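Phosphoenolpyruvate-protein phosphotransferase (Coxiella burnetii, PDB 3TRC) probably catalyses transfer of the phosphoryl group of phosphoenolpyruvate to a protein histidine, this chain being the GAF domain of the longer enzyme. Local coordinates at residues Asp41-Phe46 and Gly128-Gln133; Gln61-Lys66 and Leu107-Tyr112; Glu88-Ala93 and His113-Ile118; Ile118-Gln123 and Thr150-Leu155. All blocks are in the same frame, centred on the assembly; numbering follows the deposited sequence.

Overall arrangement
All four contacts belong to one GAF domain, built on a six-stranded antiparallel sheet in the order 72-74, 54-61, 42-49, 125-134, 114-122, 90-92. Contact 1 pairs the two middle strands; contact 3, with its centre about 10 Å away, pairs the last two on the far side of strand 125-134. Contact 4 shares Ile-118 with contact 3 and lays helix 142-164 against strand 114-122. Contact 2 joins two surface loops, about 24 Å from contact 4 between centres. Along the chain, contacts 2 and 3 both fall inside the loop closed by contact 1, whereas contact 4 crosses it. The sheet thus ties sequence-distant pieces into one compact domain.

Contact 1: residues Asp41-Phe46 and Gly128-Gln133; sequences DACSLF and GILVIQ
Phe-46 and Val-131 meet on one face of an antiparallel strand pair, while Cys-43 and Leu-130 meet on the other. The Phe-46 ring has CG anti to its own carbonyl carbon (chi1 -68°), which carries it back beside the backbone N. Ile-129 O then lies at the ring edge, in its plane, and Phe-46 CE1 comes obliquely to 4.1 Å from Val-131 CG2. The branched Val-131 suits a strand and offers this methyl to the ring, and Ile-80 of helix 78-86 packs against both residues.

On the other face, Leu-130 reaches towards the partner strand. Its CD1 touches Cys-43 SG at 3.7 Å in the conformer described, and Ile-132 flanks the same sulfur. Helix 23-37 packs over this face. There Cys-35 lies against Cys-43, with which it forms a disulfide seen in a structure of this protein.

Polar groups gather nearer the start of strand 42-49. Ser-44 OG gives a hydrogen bond to a water at 2.8 Å. That water donates to Gln-133 OE1, also 2.8 Å away, and to Val-131 O; Thr-60 OG1 is a further partner of the serine. At the end of the pairing, Asp-41 N (3.0 Å) and Ala-42 N (3.1 Å) both donate to Gln-133 O, a classic beta bulge.

Backbone bonds such as Phe-46 N to Ile-129 O (2.9 Å) pair the strands at alternate residues; the peptides between turn to strands 54-61 and 114-122. The Cys-43, Leu-45, Leu-130 and Ile-132 face is apolar; the other mixes hydrocarbon with Ser-44 and Gln-133, met by water and Thr-60.

Contact 2: residues Gln61-Lys66 and Leu107-Tyr112; sequences QGLNSK and LGEEDY
Glu-109 reaches across to Asn-64, the residue that opens an Asx turn in the loop after strand 54-61 of the GAF fold. The glutamate is bent at its second torsion (chi2 -73°), which folds the carboxylate over the start of the turn. Its OE2 accepts from Asn-64 N at 2.8 Å, using the syn lone pair, and the bond is almost straight, with an angle of 175° at the hydrogen. A carboxylate suits this place because it can offer one oxygen to the amide and the other to a bridging water.

Asn-64 itself is shaped by the turn. With CG opposite its backbone N (chi1 175°), the side chain runs alongside the following residues, and OD1 accepts from Lys-66 N at 3.0 Å, the donor standing above the carbonyl plane. An asparagine fits because its short amide carries an acceptor to just this distance along the chain.

Leu-63 crosses the glutamate side chain at about a right angle, its CB lying 3.6 Å from OE2. Its CD1 then approaches Tyr-112 CE2 obliquely, at 4.1 Å. This leucine also packs on Ala-42 and Ser-44 of strand 42-49, joining the loop to the sheet. The tyrosine ring, for its part, carries the Glu-110 carbonyl carbon over one face, offset toward the rim. At Gly-62's backbone angles a CB would jam against Gln-61 O, so glycine suits.

A single water ties the loops together: it donates to Gly-62 O at 3.0 Å and to Glu-109 OE1 at 2.8 Å, accepts from Glu-110 N, and hydrogen-bonds Tyr-112 OH.

Contact 3: residues Glu88-Ala93 and His113-Ile118; sequences EPINLA and HGFLGI
Asn-91 and Leu-116 face each other as a non-hydrogen-bonded antiparallel pair, the leucine bringing CD1 to 3.9 Å from Asn-91 CB. The two side chains cross at a slant, and the leucine, with CG opposite its backbone N (chi1 177°), leans over the partner strand. Pro-89 CB adds a looser touch to the same methyl.

On the other face, Ile-90 O lies at the ring edge of Phe-115, 3.6 Å from Phe-115 CD1. Ile-90 and Leu-92 lie beside the ring with aliphatic carbons, a good match for the buried Phe-115 ring. Gly-117 carries no side chain, and a CB there would clash with the ring, so glycine suits the site.

The backbone sets these positions: Ile-90 and Gly-117 bond each other in both directions, as do Leu-92 and Phe-115, each bond being 2.9 Å long. Further out, Asn-91 ND2 is held by Phe-140 O and Glu-145 OE1, and His-113 ND1 by Asp-94 OD1. His-113 and Gly-114 form a classic beta bulge opposite Gln-134.

Strand 90-92 thus closes the edge of the sheet beside strand 114-122, with helix 78-86 packed on the Ile-90 and Leu-92 face and helix 142-164 against Pro-89 and Ile-118.

Contact 4: residues Ile118-Gln123 and Thr150-Leu155; sequences IPIIEQ and TLAIHL
The carbonyl of Ala-152 points its oxygen at Ile-120, whose CG2 lies 3.8 Å from Ala-152 O. The C=O...CG2 angle is about 142°, so the methyl sits beyond the oxygen and not over the flat of the peptide. Pro-119 O stands 4.1 Å from Ala-152 CB, while the ring of Pro-119 turns away from the helix and packs on Leu-126 of strand 125-134.

Ala-152 is the centre of the contact. Its CB points at the strand and lies 3.7 Å from Ile-118 CG2, with Ile-120 CG1 a little further off at 4.3 Å. Its small side chain lets helix 142-164 come close, and the segment axes approach to 7.1 Å with a crossing angle of -43°. Ile-120 carries its CG2 branch opposite the backbone N, and that methyl reaches one helical turn on, to Leu-155 CB at 4.4 Å. Branched isoleucines suit the strand and pack against the alanine methyl. No hydrogen bond crosses directly.

Outward from here, His-154 packs on helix 3-19, while Ile-153 touches Asn-18 of the second subunit. A central antiparallel sheet with helices on both sides is characteristic of the GAF fold: helices 142-164 and 23-37 cover this face, helix 78-86 the opposite one.

Contact 1: residues Asp41-Phe46 and Gly128-Gln133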
loop_
_atom_site.group_PDB
_atom_site.type_symbol
_atom_site.label_atom_id
_atom_site.label_comp_id
_atom_site.label_asym_id
_atom_site.label_seq_id
_atom_site.Cartn_x
_atom_site.Cartn_y
_atom_site.Cartn_z
ATOM N N ASP A 41 -6.680 -16.314 -13.248
ATOM C CA ASP A 41 -6.024 -17.502 -13.792
ATOM C C ASP A 41 -4.591 -17.279 -14.259
ATOM O O ASP A 41 -3.800 -18.220 -14.299
ATOM C CB ASP A 41 -6.869 -18.118 -14.900
ATOM C CG ASP A 41 -8.267 -18.431 -14.433
ATOM O OD1 ASP A 41 -8.408 -19.155 -13.421
ATOM O OD2 ASP A 41 -9.221 -17.918 -15.043
ATOM N N ALA A 42 -4.254 -16.037 -14.589
ATOM C CA ALA A 42 -2.877 -15.695 -14.908
ATOM C C ALA A 42 -2.563 -14.269 -14.481
ATOM O O ALA A 42 -3.432 -13.402 -14.473
ATOM C CB ALA A 42 -2.598 -15.889 -16.405
ATOM N N CYS A 43 -1.322 -14.038 -14.079
ATOM C CA CYS A 43 -0.878 -12.697 -13.753
ATOM C C CYS A 43 0.581 -12.595 -14.144
ATOM O O CYS A 43 1.379 -13.468 -13.815
ATOM C CB CYS A 43 -1.065 -12.397 -12.266
ATOM S SG CYS A 43 -0.601 -10.721 -11.800
ATOM N N SER A 44 0.910 -11.533 -14.868
ATOM C CA SER A 44 2.263 -11.320 -15.367
ATOM C C SER A 44 2.712 -9.896 -15.088
ATOM O O SER A 44 1.900 -8.973 -15.061
ATOM C CB SER A 44 2.326 -11.592 -16.877
ATOM O OG SER A 44 1.915 -12.925 -17.160
ATOM N N LEU A 45 4.013 -9.728 -14.885
ATOM C CA LEU A 45 4.574 -8.414 -14.621
ATOM C C LEU A 45 5.704 -8.172 -15.609
ATOM O O LEU A 45 6.617 -8.987 -15.729
ATOM C CB LEU A 45 5.075 -8.336 -13.175
ATOM C CG LEU A 45 5.341 -6.935 -12.620
ATOM C CD1 LEU A 45 5.246 -6.934 -11.102
ATOM C CD2 LEU A 45 6.689 -6.412 -13.087
ATOM N N PHE A 46 5.604 -7.066 -16.342
ATOM C CA PHE A 46 6.598 -6.696 -17.337
ATOM C C PHE A 46 7.327 -5.465 -16.849
ATOM O O PHE A 46 6.728 -4.587 -16.225
ATOM C CB PHE A 46 5.927 -6.356 -18.671
ATOM C CG PHE A 46 5.297 -7.533 -19.362
ATOM C CD1 PHE A 46 4.006 -7.926 -19.059
ATOM C CD2 PHE A 46 5.997 -8.233 -20.337
ATOM C CE1 PHE A 46 3.420 -9.007 -19.709
ATOM C CE2 PHE A 46 5.426 -9.315 -20.983
ATOM C CZ PHE A 46 4.140 -9.702 -20.678
ATOM N N GLY A 128 6.668 -0.203 -15.990
ATOM C CA GLY A 128 6.273 -1.541 -16.371
ATOM C C GLY A 128 4.779 -1.677 -16.511
ATOM O O GLY A 128 4.047 -0.682 -16.505
ATOM N N ILE A 129 4.328 -2.921 -16.638
ATOM C CA ILE A 129 2.913 -3.222 -16.805
ATOM C C ILE A 129 2.544 -4.458 -16.007
ATOM O O ILE A 129 3.271 -5.452 -16.014
ATOM C CB ILE A 129 2.565 -3.511 -18.271
ATOM C CG1 ILE A 129 3.174 -2.456 -19.198
ATOM C CG2 ILE A 129 1.050 -3.601 -18.443
ATOM C CD1 ILE A 129 2.429 -1.141 -19.201
ATOM N N LEU A 130 1.403 -4.395 -15.328
ATOM C CA LEU A 130 0.857 -5.550 -14.622
ATOM C C LEU A 130 -0.340 -6.065 -15.414
ATOM O O LEU A 130 -1.245 -5.304 -15.742
ATOM C CB LEU A 130 0.432 -5.142 -13.207
ATOM C CG LEU A 130 -0.277 -6.183 -12.337
ATOM C CD1 LEU A 130 0.706 -7.269 -11.947
ATOM C CD2 LEU A 130 -0.878 -5.531 -11.091
ATOM N N VAL A 131 -0.335 -7.357 -15.734
ATOM C CA VAL A 131 -1.373 -7.929 -16.588
ATOM C C VAL A 131 -2.059 -9.081 -15.873
ATOM O O VAL A 131 -1.416 -10.069 -15.521
ATOM C CB VAL A 131 -0.816 -8.451 -17.929
ATOM C CG1 VAL A 131 -1.939 -9.090 -18.753
ATOM C CG2 VAL A 131 -0.149 -7.332 -18.719
ATOM N N ILE A 132 -3.368 -8.949 -15.675
ATOM C CA ILE A 132 -4.154 -9.970 -14.998
ATOM C C ILE A 132 -5.163 -10.547 -15.994
ATOM O O ILE A 132 -5.826 -9.810 -16.710
ATOM C CB ILE A 132 -4.896 -9.393 -13.764
ATOM C CG1 ILE A 132 -3.926 -8.652 -12.833
ATOM C CG2 ILE A 132 -5.597 -10.506 -13.002
ATOM C CD1 ILE A 132 -3.851 -7.151 -13.085
ATOM N N GLN A 133 -5.255 -11.870 -16.058
ATOM C CA GLN A 133 -6.123 -12.504 -17.043
ATOM C C GLN A 133 -6.951 -13.601 -16.407
ATOM O O GLN A 133 -6.569 -14.172 -15.393
ATOM C CB GLN A 133 -5.293 -13.084 -18.190
ATOM C CG GLN A 133 -4.342 -12.071 -18.830
ATOM C CD GLN A 133 -3.486 -12.680 -19.927
ATOM O OE1 GLN A 133 -2.345 -13.096 -19.691
ATOM N NE2 GLN A 133 -4.032 -12.738 -21.137
HETATM O O HOH W 1 -0.825 -12.578 -17.406
#

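Contact 2: residues Gln61-Lys66 and Leu107-Tyr112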
loop_
_atom_site.group_PDB
_atom_site.type_symbol
_atom_site.label_atom_id
_atom_site.label_comp_id
_atom_site.label_asym_id
_atom_site.label_seq_id
_atom_site.Cartn_x
_atom_site.Cartn_y
_atom_site.Cartn_z
ATOM N N GLN A 61 2.583 -15.953 -13.228
ATOM C CA GLN A 61 1.891 -17.130 -12.744
ATOM C C GLN A 61 0.854 -17.461 -13.806
ATOM O O GLN A 61 0.015 -16.627 -14.148
ATOM C CB GLN A 61 1.232 -16.841 -11.399
ATOM C CG GLN A 61 0.266 -17.909 -10.929
ATOM C CD GLN A 61 0.936 -19.245 -10.690
ATOM O OE1 GLN A 61 2.127 -19.317 -10.380
ATOM N NE2 GLN A 61 0.170 -20.320 -10.845
ATOM N N GLY A 62 0.936 -18.661 -14.366
ATOM C CA GLY A 62 -0.028 -19.073 -15.368
ATOM C C GLY A 62 0.591 -19.261 -16.738
ATOM O O GLY A 62 0.114 -20.072 -17.526
ATOM N N LEU A 63 1.651 -18.510 -17.020
ATOM C CA LEU A 63 2.343 -18.589 -18.300
ATOM C C LEU A 63 3.583 -19.475 -18.207
ATOM O O LEU A 63 4.070 -19.772 -17.119
ATOM C CB LEU A 63 2.754 -17.193 -18.781
ATOM C CG LEU A 63 1.783 -16.402 -19.665
ATOM C CD1 LEU A 63 0.347 -16.526 -19.182
ATOM C CD2 LEU A 63 2.215 -14.942 -19.768
ATOM N N ASN A 64 4.087 -19.888 -19.365
ATOM C CA ASN A 64 5.327 -20.655 -19.473
ATOM C C ASN A 64 6.450 -19.990 -18.670
ATOM O O ASN A 64 6.864 -18.875 -18.985
ATOM C CB ASN A 64 5.673 -20.742 -20.969
ATOM C CG ASN A 64 7.005 -21.409 -21.255
ATOM O OD1 ASN A 64 7.730 -21.844 -20.356
ATOM N ND2 ASN A 64 7.336 -21.491 -22.545
ATOM N N SER A 65 6.933 -20.659 -17.625
ATOM C CA SER A 65 7.893 -20.029 -16.715
ATOM C C SER A 65 9.219 -19.671 -17.386
ATOM O O SER A 65 9.936 -18.768 -16.937
ATOM C CB SER A 65 8.143 -20.904 -15.479
ATOM O OG SER A 65 8.915 -22.052 -15.802
ATOM N N LYS A 66 9.553 -20.383 -18.457
ATOM C CA LYS A 66 10.817 -20.129 -19.136
ATOM C C LYS A 66 10.779 -18.792 -19.863
ATOM O O LYS A 66 11.824 -18.236 -20.202
ATOM C CB LYS A 66 11.182 -21.267 -20.102
ATOM C CG LYS A 66 12.652 -21.258 -20.484
ATOM C CD LYS A 66 12.974 -22.213 -21.623
ATOM C CE LYS A 66 14.415 -22.016 -22.095
ATOM N NZ LYS A 66 14.761 -22.888 -23.257
ATOM N N LEU A 107 2.347 -19.910 -28.772
ATOM C CA LEU A 107 2.950 -19.945 -27.436
ATOM C C LEU A 107 2.366 -21.037 -26.536
ATOM O O LEU A 107 2.934 -21.360 -25.493
ATOM C CB LEU A 107 2.846 -18.579 -26.748
ATOM C CG LEU A 107 3.571 -17.413 -27.426
ATOM C CD1 LEU A 107 3.418 -16.136 -26.612
ATOM C CD2 LEU A 107 5.041 -17.736 -27.646
ATOM N N GLY A 108 1.231 -21.599 -26.941
ATOM C CA GLY A 108 0.641 -22.718 -26.231
ATOM C C GLY A 108 0.126 -22.391 -24.843
ATOM O O GLY A 108 0.158 -23.236 -23.945
ATOM N N GLU A 109 -0.353 -21.165 -24.658
ATOM C CA GLU A 109 -0.939 -20.763 -23.387
ATOM C C GLU A 109 -2.448 -21.014 -23.388
ATOM O O GLU A 109 -3.039 -21.285 -24.434
ATOM C CB GLU A 109 -0.639 -19.289 -23.101
ATOM C CG GLU A 109 0.844 -18.947 -23.125
ATOM C CD GLU A 109 1.598 -19.483 -21.920
ATOM O OE1 GLU A 109 0.978 -20.178 -21.087
ATOM O OE2 GLU A 109 2.812 -19.201 -21.804
ATOM N N GLU A 110 -3.064 -20.938 -22.211
ATOM C CA GLU A 110 -4.510 -21.109 -22.096
ATOM C C GLU A 110 -5.265 -19.983 -22.798
ATOM O O GLU A 110 -4.724 -18.901 -23.014
ATOM C CB GLU A 110 -4.938 -21.177 -20.626
ATOM C CG GLU A 110 -4.573 -22.468 -19.917
ATOM C CD GLU A 110 -5.522 -22.785 -18.776
ATOM O OE1 GLU A 110 -6.584 -23.392 -19.039
ATOM O OE2 GLU A 110 -5.214 -22.428 -17.621
ATOM N N ASP A 111 -6.520 -20.248 -23.148
ATOM C CA ASP A 111 -7.355 -19.267 -23.834
ATOM C C ASP A 111 -8.016 -18.300 -22.858
ATOM O O ASP A 111 -9.147 -18.521 -22.422
ATOM C CB ASP A 111 -8.428 -19.964 -24.671
ATOM C CG ASP A 111 -7.886 -20.511 -25.974
ATOM O OD1 ASP A 111 -7.098 -19.799 -26.636
ATOM O OD2 ASP A 111 -8.246 -21.652 -26.335
ATOM N N TYR A 112 -7.317 -17.221 -22.530
ATOM C CA TYR A 112 -7.868 -16.224 -21.617
ATOM C C TYR A 112 -8.767 -15.241 -22.345
ATOM O O TYR A 112 -8.646 -15.043 -23.557
ATOM C CB TYR A 112 -6.756 -15.470 -20.884
ATOM C CG TYR A 112 -5.806 -16.382 -20.161
ATOM C CD1 TYR A 112 -6.239 -17.161 -19.095
ATOM C CD2 TYR A 112 -4.476 -16.477 -20.545
ATOM C CE1 TYR A 112 -5.374 -18.006 -18.431
ATOM C CE2 TYR A 112 -3.603 -17.316 -19.886
ATOM C CZ TYR A 112 -4.053 -18.079 -18.832
ATOM O OH TYR A 112 -3.179 -18.917 -18.179
HETATM O O HOH W 2 -1.582 -20.404 -19.966
#

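Contact 3: residues Glu88-Ala93 and His113-Ile118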
loop_
_atom_site.group_PDB
_atom_site.type_symbol
_atom_site.label_atom_id
_atom_site.label_comp_id
_atom_site.label_asym_id
_atom_site.label_seq_id
_atom_site.Cartn_x
_atom_site.Cartn_y
_atom_site.Cartn_z
ATOM N N GLU A 88 -3.147 4.316 -18.469
ATOM C CA GLU A 88 -4.424 4.095 -17.798
ATOM C C GLU A 88 -4.729 2.611 -17.843
ATOM O O GLU A 88 -4.265 1.909 -18.743
ATOM C CB GLU A 88 -5.567 4.795 -18.532
ATOM C CG GLU A 88 -5.442 6.283 -18.733
ATOM C CD GLU A 88 -6.567 6.810 -19.612
ATOM O OE1 GLU A 88 -7.332 5.978 -20.153
ATOM O OE2 GLU A 88 -6.690 8.044 -19.760
ATOM N N PRO A 89 -5.525 2.119 -16.884
ATOM C CA PRO A 89 -5.911 0.709 -16.971
ATOM C C PRO A 89 -6.793 0.412 -18.180
ATOM O O PRO A 89 -7.589 1.253 -18.609
ATOM C CB PRO A 89 -6.694 0.478 -15.671
ATOM C CG PRO A 89 -6.219 1.552 -14.743
ATOM C CD PRO A 89 -5.947 2.737 -15.618
ATOM N N ILE A 90 -6.636 -0.788 -18.729
ATOM C CA ILE A 90 -7.561 -1.313 -19.719
ATOM C C ILE A 90 -8.194 -2.566 -19.120
ATOM O O ILE A 90 -7.499 -3.514 -18.749
ATOM C CB ILE A 90 -6.868 -1.632 -21.058
ATOM C CG1 ILE A 90 -6.229 -0.365 -21.637
ATOM C CG2 ILE A 90 -7.870 -2.215 -22.047
ATOM C CD1 ILE A 90 -5.583 -0.566 -23.004
ATOM N N ASN A 91 -9.516 -2.543 -19.007
ATOM C CA ASN A 91 -10.288 -3.584 -18.335
ATOM C C ASN A 91 -11.332 -4.114 -19.311
ATOM O O ASN A 91 -12.281 -3.402 -19.663
ATOM C CB ASN A 91 -10.962 -2.958 -17.112
ATOM C CG ASN A 91 -11.607 -3.974 -16.187
ATOM O OD1 ASN A 91 -11.893 -5.101 -16.570
ATOM N ND2 ASN A 91 -11.850 -3.555 -14.947
ATOM N N LEU A 92 -11.158 -5.353 -19.761
ATOM C CA LEU A 92 -12.008 -5.915 -20.810
ATOM C C LEU A 92 -12.559 -7.282 -20.425
ATOM O O LEU A 92 -11.928 -8.027 -19.680
ATOM C CB LEU A 92 -11.207 -6.052 -22.107
ATOM C CG LEU A 92 -10.487 -4.793 -22.586
ATOM C CD1 LEU A 92 -9.476 -5.122 -23.681
ATOM C CD2 LEU A 92 -11.487 -3.754 -23.055
ATOM N N ALA A 93 -13.729 -7.616 -20.961
ATOM C CA ALA A 93 -14.319 -8.932 -20.749
ATOM C C ALA A 93 -13.789 -9.967 -21.743
ATOM O O ALA A 93 -13.746 -11.159 -21.443
ATOM C CB ALA A 93 -15.832 -8.856 -20.833
ATOM N N HIS A 113 -9.675 -14.631 -21.596
ATOM C CA HIS A 113 -10.596 -13.664 -22.167
ATOM C C HIS A 113 -10.623 -12.392 -21.337
ATOM O O HIS A 113 -10.211 -11.338 -21.814
ATOM C CB HIS A 113 -11.986 -14.282 -22.321
ATOM C CG HIS A 113 -12.025 -15.401 -23.314
ATOM N ND1 HIS A 113 -12.271 -15.195 -24.654
ATOM C CD2 HIS A 113 -11.806 -16.729 -23.171
ATOM C CE1 HIS A 113 -12.223 -16.351 -25.291
ATOM N NE2 HIS A 113 -11.941 -17.299 -24.415
ATOM N N GLY A 114 -11.088 -12.491 -20.093
ATOM C CA GLY A 114 -11.069 -11.352 -19.191
ATOM C C GLY A 114 -9.654 -10.823 -19.051
ATOM O O GLY A 114 -8.711 -11.605 -18.961
ATOM N N PHE A 115 -9.509 -9.500 -19.022
ATOM C CA PHE A 115 -8.194 -8.853 -19.088
ATOM C C PHE A 115 -8.175 -7.572 -18.261
ATOM O O PHE A 115 -9.062 -6.726 -18.383
ATOM C CB PHE A 115 -7.857 -8.526 -20.552
ATOM C CG PHE A 115 -6.558 -7.780 -20.754
ATOM C CD1 PHE A 115 -6.507 -6.391 -20.663
ATOM C CD2 PHE A 115 -5.402 -8.462 -21.110
ATOM C CE1 PHE A 115 -5.313 -5.703 -20.879
ATOM C CE2 PHE A 115 -4.202 -7.782 -21.328
ATOM C CZ PHE A 115 -4.160 -6.401 -21.213
ATOM N N LEU A 116 -7.170 -7.436 -17.407
ATOM C CA LEU A 116 -6.930 -6.164 -16.736
ATOM C C LEU A 116 -5.461 -5.815 -16.872
ATOM O O LEU A 116 -4.598 -6.503 -16.326
ATOM C CB LEU A 116 -7.324 -6.231 -15.256
ATOM C CG LEU A 116 -7.057 -4.967 -14.430
ATOM C CD1 LEU A 116 -7.783 -3.766 -15.024
ATOM C CD2 LEU A 116 -7.480 -5.187 -12.978
ATOM N N GLY A 117 -5.184 -4.752 -17.621
ATOM C CA GLY A 117 -3.821 -4.284 -17.803
ATOM C C GLY A 117 -3.640 -2.966 -17.090
ATOM O O GLY A 117 -4.421 -2.037 -17.284
ATOM N N ILE A 118 -2.609 -2.890 -16.255
ATOM C CA ILE A 118 -2.398 -1.744 -15.383
ATOM C C ILE A 118 -0.989 -1.182 -15.531
ATOM O O ILE A 118 -0.001 -1.901 -15.383
ATOM C CB ILE A 118 -2.651 -2.149 -13.917
ATOM C CG1 ILE A 118 -4.111 -2.561 -13.744
ATOM C CG2 ILE A 118 -2.282 -1.025 -12.962
ATOM C CD1 ILE A 118 -4.494 -2.802 -12.333
#

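Contact 4: residues Ile118-Gln123 and Thr150-Leu155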
loop_
_atom_site.group_PDB
_atom_site.type_symbol
_atom_site.label_atom_id
_atom_site.label_comp_id
_atom_site.label_asym_id
_atom_site.label_seq_id
_atom_site.Cartn_x
_atom_site.Cartn_y
_atom_site.Cartn_z
ATOM N N ILE A 118 -2.609 -2.890 -16.255
ATOM C CA ILE A 118 -2.398 -1.744 -15.383
ATOM C C ILE A 118 -0.989 -1.182 -15.531
ATOM O O ILE A 118 -0.001 -1.901 -15.383
ATOM C CB ILE A 118 -2.651 -2.149 -13.917
ATOM C CG1 ILE A 118 -4.111 -2.561 -13.744
ATOM C CG2 ILE A 118 -2.282 -1.025 -12.962
ATOM C CD1 ILE A 118 -4.494 -2.802 -12.333
ATOM N N PRO A 119 -0.888 0.116 -15.824
ATOM C CA PRO A 119 0.441 0.706 -15.969
ATOM C C PRO A 119 1.102 0.856 -14.609
ATOM O O PRO A 119 0.451 1.215 -13.623
ATOM C CB PRO A 119 0.148 2.075 -16.590
ATOM C CG PRO A 119 -1.222 2.406 -16.111
ATOM C CD PRO A 119 -1.962 1.106 -16.015
ATOM N N ILE A 120 2.391 0.546 -14.557
ATOM C CA ILE A 120 3.161 0.712 -13.331
ATOM C C ILE A 120 3.970 1.981 -13.488
ATOM O O ILE A 120 4.923 2.024 -14.265
ATOM C CB ILE A 120 4.084 -0.491 -13.075
ATOM C CG1 ILE A 120 3.251 -1.779 -12.957
ATOM C CG2 ILE A 120 4.917 -0.259 -11.818
ATOM C CD1 ILE A 120 4.074 -3.056 -12.809
ATOM N N ILE A 121 3.565 3.022 -12.766
ATOM C CA ILE A 121 4.089 4.361 -12.978
ATOM C C ILE A 121 4.643 4.935 -11.683
ATOM O O ILE A 121 3.971 4.935 -10.651
ATOM C CB ILE A 121 2.983 5.309 -13.505
ATOM C CG1 ILE A 121 2.355 4.741 -14.779
ATOM C CG2 ILE A 121 3.539 6.714 -13.739
ATOM C CD1 ILE A 121 1.084 5.445 -15.214
ATOM N N GLU A 122 5.879 5.409 -11.747
ATOM C CA GLU A 122 6.514 6.052 -10.609
ATOM C C GLU A 122 6.643 7.531 -10.908
ATOM O O GLU A 122 7.413 7.927 -11.780
ATOM C CB GLU A 122 7.890 5.443 -10.351
ATOM C CG GLU A 122 8.728 6.206 -9.337
ATOM C CD GLU A 122 8.218 6.052 -7.918
ATOM O OE1 GLU A 122 7.307 5.224 -7.693
ATOM O OE2 GLU A 122 8.734 6.759 -7.027
ATOM N N GLN A 123 5.873 8.342 -10.188
ATOM C CA GLN A 123 5.890 9.789 -10.372
ATOM C C GLN A 123 5.884 10.204 -11.842
ATOM O O GLN A 123 6.715 11.002 -12.270
ATOM C CB GLN A 123 7.097 10.402 -9.663
ATOM C CG GLN A 123 7.034 10.307 -8.152
ATOM C CD GLN A 123 8.118 11.120 -7.478
ATOM O OE1 GLN A 123 7.870 11.805 -6.488
ATOM N NE2 GLN A 123 9.332 11.050 -8.015
ATOM N N THR A 150 -3.920 0.142 -6.756
ATOM C CA THR A 150 -3.269 0.515 -5.510
ATOM C C THR A 150 -1.994 -0.293 -5.330
ATOM O O THR A 150 -0.953 0.241 -4.925
ATOM C CB THR A 150 -4.223 0.308 -4.306
ATOM O OG1 THR A 150 -5.403 1.088 -4.511
ATOM C CG2 THR A 150 -3.559 0.751 -3.020
ATOM N N LEU A 151 -2.064 -1.577 -5.661
ATOM C CA LEU A 151 -0.907 -2.460 -5.600
ATOM C C LEU A 151 0.208 -2.012 -6.551
ATOM O O LEU A 151 1.387 -2.028 -6.190
ATOM C CB LEU A 151 -1.326 -3.887 -5.929
ATOM C CG LEU A 151 -0.249 -4.966 -5.852
ATOM C CD1 LEU A 151 0.348 -5.015 -4.451
ATOM C CD2 LEU A 151 -0.827 -6.314 -6.243
ATOM N N ALA A 152 -0.169 -1.620 -7.765
ATOM C CA ALA A 152 0.807 -1.196 -8.765
ATOM C C ALA A 152 1.620 0.018 -8.319
ATOM O O ALA A 152 2.765 0.197 -8.742
ATOM C CB ALA A 152 0.120 -0.911 -10.101
ATOM N N ILE A 153 1.025 0.866 -7.487
ATOM C CA ILE A 153 1.753 1.998 -6.923
ATOM C C ILE A 153 2.909 1.485 -6.072
ATOM O O ILE A 153 4.018 2.017 -6.116
ATOM C CB ILE A 153 0.828 2.892 -6.083
ATOM C CG1 ILE A 153 -0.294 3.432 -6.973
ATOM C CG2 ILE A 153 1.612 4.026 -5.442
ATOM C CD1 ILE A 153 -1.395 4.142 -6.230
ATOM N N HIS A 154 2.641 0.432 -5.309
ATOM C CA HIS A 154 3.652 -0.189 -4.463
ATOM C C HIS A 154 4.739 -0.803 -5.344
ATOM O O HIS A 154 5.928 -0.625 -5.098
ATOM C CB HIS A 154 2.988 -1.261 -3.593
ATOM C CG HIS A 154 3.769 -1.645 -2.375
ATOM N ND1 HIS A 154 5.030 -1.153 -2.101
ATOM C CD2 HIS A 154 3.466 -2.481 -1.355
ATOM C CE1 HIS A 154 5.465 -1.669 -0.967
ATOM N NE2 HIS A 154 4.535 -2.482 -0.493
ATOM N N LEU A 155 4.322 -1.534 -6.375
ATOM C CA LEU A 155 5.264 -2.154 -7.301
ATOM C C LEU A 155 6.160 -1.122 -7.980
ATOM O O LEU A 155 7.352 -1.361 -8.175
ATOM C CB LEU A 155 4.519 -2.979 -8.348
ATOM C CG LEU A 155 3.659 -4.105 -7.765
ATOM C CD1 LEU A 155 2.932 -4.845 -8.870
ATOM C CD2 LEU A 155 4.516 -5.062 -6.952
HETATM O O HOH W 3 4.744 5.029 -6.389
#